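Local coordinates for DNA polymerase epsilon subunit 3 (Drosophila melanogaster, PDB 2BYK), which binds DNA as a histone-fold heterodimer with Chrac-16, promotes nucleosome sliding by chromatin remodellers and serves as an accessory component of the DNA polymerase epsilon complex, at residues S50-L55 against L70-E75. Numbering follows the deposited sequence.
Sequences SSSTAL and LQTLTE
Thr72 pushes its branched side chain against the turn of Ser51, Ser52 and Leu55; it meets all three, and much of the packing between 50-55 and 70-75 gathers round it. Its CA comes within 5.5 Å of the CA of Ser52, a close approach that the small serines permit, and the axes of the two short segments approach to 8.9 Å at 114°. The methyl CG2, anti to the backbone N of Thr72, lies 3.7 Å from Ser52 N. OG1, on the other branch and beside that backbone N (chi1 -66°), rests 3.2 Å from Ser52 CA. Leu55 supplies the main apolar surface: with its CG anti to its own backbone N (chi1 -179°), it carries CD2 to 3.4 Å from Gln71 CB, the two side chains crossing at about a right angle. The same methyl flanks Thr72 OG1, and CD1 passes at 4.3 Å from Glu75 OE1 at the outer margin.

The hydroxyls are served within their own helices. Ser51 OG bonds to Phe47 O, Ser52 OG to Val48 O and Thr72 OG1 to Asp68 O, so the buried hydroxyls of Ser52 and Thr72 have partners although they sit among carbons. With an alanine at Thr72, a gap is likely to open beside Ser52 and Leu55, and Asp68 O would probably lose its side-chain donor.

The contact joins the long central helix 31-58 of the histone fold to the short helix 66-75. Leu73, whose CB points away from segment 50-55, still packs on Phe44 and Val48 earlier in helix 31-58, and with Leu70 it meets helix 82-96 and apolar side chains of the partner protein's chain.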
ATOM      1  N   SER B  50       3.467 -11.388  -0.033  1.00 57.01           N
ATOM      2  CA  SER B  50       4.640 -12.236   0.132  1.00 57.28           C
ATOM      3  C   SER B  50       4.920 -12.382   1.631  1.00 57.50           C
ATOM      4  O   SER B  50       5.040 -13.492   2.155  1.00 56.55           O
ATOM      5  CB  SER B  50       5.833 -11.585  -0.575  1.00 57.53           C
ATOM      6  OG  SER B  50       7.032 -12.303  -0.355  1.00 60.89           O
ATOM      7  N   SER B  51       5.000 -11.246   2.316  1.00 57.60           N
ATOM      8  CA  SER B  51       5.262 -11.221   3.750  1.00 58.81           C
ATOM      9  C   SER B  51       4.155 -11.873   4.567  1.00 59.15           C
ATOM     10  O   SER B  51       4.433 -12.731   5.402  1.00 60.61           O
ATOM     11  CB  SER B  51       5.449  -9.782   4.230  1.00 59.24           C
ATOM     12  OG  SER B  51       6.494  -9.143   3.523  1.00 60.82           O
ATOM     13  N   SER B  52       2.907 -11.457   4.341  1.00 58.30           N
ATOM     14  CA  SER B  52       1.769 -12.012   5.073  1.00 57.57           C
ATOM     15  C   SER B  52       1.734 -13.525   4.927  1.00 58.07           C
ATOM     16  O   SER B  52       1.324 -14.241   5.845  1.00 58.01           O
ATOM     17  CB  SER B  52       0.465 -11.412   4.560  1.00 55.57           C
ATOM     18  OG  SER B  52       0.469 -10.012   4.737  1.00 55.44           O
ATOM     19  N   THR B  53       2.164 -13.998   3.759  1.00 59.18           N
ATOM     20  CA  THR B  53       2.218 -15.424   3.459  1.00 60.14           C
ATOM     21  C   THR B  53       3.265 -16.060   4.365  1.00 61.20           C
ATOM     22  O   THR B  53       3.055 -17.140   4.921  1.00 60.88           O
ATOM     23  CB  THR B  53       2.632 -15.677   1.994  1.00 59.63           C
ATOM     24  OG1 THR B  53       1.634 -15.152   1.114  1.00 61.84           O
ATOM     25  CG2 THR B  53       2.786 -17.163   1.729  1.00 59.45           C
ATOM     26  N   ALA B  54       4.396 -15.373   4.502  1.00 61.91           N
ATOM     27  CA  ALA B  54       5.492 -15.839   5.338  1.00 62.28           C
ATOM     28  C   ALA B  54       5.039 -15.972   6.786  1.00 64.04           C
ATOM     29  O   ALA B  54       5.193 -17.031   7.389  1.00 64.76           O
ATOM     30  CB  ALA B  54       6.648 -14.873   5.244  1.00 62.26           C
ATOM     31  N   LEU B  55       4.475 -14.892   7.328  1.00 66.01           N
ATOM     32  CA  LEU B  55       3.985 -14.846   8.709  1.00 66.76           C
ATOM     33  C   LEU B  55       2.946 -15.929   8.990  1.00 68.06           C
ATOM     34  O   LEU B  55       2.875 -16.477  10.090  1.00 66.76           O
ATOM     35  CB  LEU B  55       3.385 -13.470   8.992  1.00 66.05           C
ATOM     36  CG  LEU B  55       2.839 -13.233  10.396  1.00 65.55           C
ATOM     37  CD1 LEU B  55       3.931 -13.461  11.428  1.00 65.77           C
ATOM     38  CD2 LEU B  55       2.312 -11.819  10.479  1.00 65.93           C
ATOM     39  N   LEU B  70      -2.680  -7.777   8.962  1.00 58.89           N
ATOM     40  CA  LEU B  70      -2.640  -6.663   9.895  1.00 58.15           C
ATOM     41  C   LEU B  70      -1.327  -6.683  10.668  1.00 58.47           C
ATOM     42  O   LEU B  70      -0.773  -5.632  10.982  1.00 58.44           O
ATOM     43  CB  LEU B  70      -3.845  -6.714  10.850  1.00 56.65           C
ATOM     44  CG  LEU B  70      -5.187  -6.312  10.219  1.00 55.29           C
ATOM     45  CD1 LEU B  70      -6.293  -6.400  11.252  1.00 54.34           C
ATOM     46  CD2 LEU B  70      -5.097  -4.894   9.658  1.00 53.47           C
ATOM     47  N   GLN B  71      -0.823  -7.881  10.954  1.00 59.68           N
ATOM     48  CA  GLN B  71       0.441  -8.035  11.680  1.00 60.42           C
ATOM     49  C   GLN B  71       1.651  -7.758  10.789  1.00 59.70           C
ATOM     50  O   GLN B  71       2.637  -7.190  11.242  1.00 60.13           O
ATOM     51  CB  GLN B  71       0.559  -9.444  12.264  1.00 61.96           C
ATOM     52  CG  GLN B  71      -0.458  -9.754  13.341  1.00 65.17           C
ATOM     53  CD  GLN B  71      -0.375 -11.192  13.830  1.00 68.32           C
ATOM     54  OE1 GLN B  71      -0.422 -12.138  13.033  1.00 71.34           O
ATOM     55  NE2 GLN B  71      -0.263 -11.364  15.147  1.00 69.05           N
ATOM     56  N   THR B  72       1.581  -8.171   9.528  1.00 58.43           N
ATOM     57  CA  THR B  72       2.672  -7.935   8.592  1.00 57.17           C
ATOM     58  C   THR B  72       2.814  -6.437   8.314  1.00 58.05           C
ATOM     59  O   THR B  72       3.914  -5.942   8.097  1.00 59.00           O
ATOM     60  CB  THR B  72       2.432  -8.681   7.272  1.00 55.22           C
ATOM     61  OG1 THR B  72       2.476 -10.088   7.518  1.00 53.82           O
ATOM     62  CG2 THR B  72       3.485  -8.321   6.251  1.00 54.33           C
ATOM     63  N   LEU B  73       1.701  -5.713   8.329  1.00 59.06           N
ATOM     64  CA  LEU B  73       1.750  -4.279   8.086  1.00 59.90           C
ATOM     65  C   LEU B  73       2.421  -3.558   9.243  1.00 62.73           C
ATOM     66  O   LEU B  73       3.246  -2.676   9.015  1.00 63.44           O
ATOM     67  CB  LEU B  73       0.346  -3.701   7.872  1.00 56.77           C
ATOM     68  CG  LEU B  73      -0.354  -3.951   6.536  1.00 54.86           C
ATOM     69  CD1 LEU B  73      -1.705  -3.286   6.560  1.00 54.61           C
ATOM     70  CD2 LEU B  73       0.472  -3.396   5.392  1.00 54.64           C
ATOM     71  N   THR B  74       2.077  -3.920  10.481  1.00 65.54           N
ATOM     72  CA  THR B  74       2.686  -3.258  11.642  1.00 69.43           C
ATOM     73  C   THR B  74       4.156  -3.635  11.670  1.00 70.14           C
ATOM     74  O   THR B  74       5.007  -2.878  12.127  1.00 70.27           O
ATOM     75  CB  THR B  74       2.043  -3.692  12.996  1.00 70.08           C
ATOM     76  OG1 THR B  74       2.465  -5.017  13.334  1.00 72.64           O
ATOM     77  CG2 THR B  74       0.529  -3.672  12.908  1.00 72.06           C
ATOM     78  N   GLU B  75       4.430  -4.819  11.144  1.00 72.61           N
ATOM     79  CA  GLU B  75       5.763  -5.392  11.074  1.00 74.59           C
ATOM     80  C   GLU B  75       6.629  -4.725  10.005  1.00 73.88           C
ATOM     81  O   GLU B  75       7.851  -4.669  10.131  1.00 73.69           O
ATOM     82  CB  GLU B  75       5.606  -6.886  10.801  1.00 79.13           C
ATOM     83  CG  GLU B  75       6.865  -7.688  10.607  1.00 87.25           C
ATOM     84  CD  GLU B  75       6.550  -9.178  10.514  1.00 92.83           C
ATOM     85  OE1 GLU B  75       6.248  -9.786  11.573  1.00 95.62           O
ATOM     86  OE2 GLU B  75       6.582  -9.734   9.385  1.00 94.88           O
TER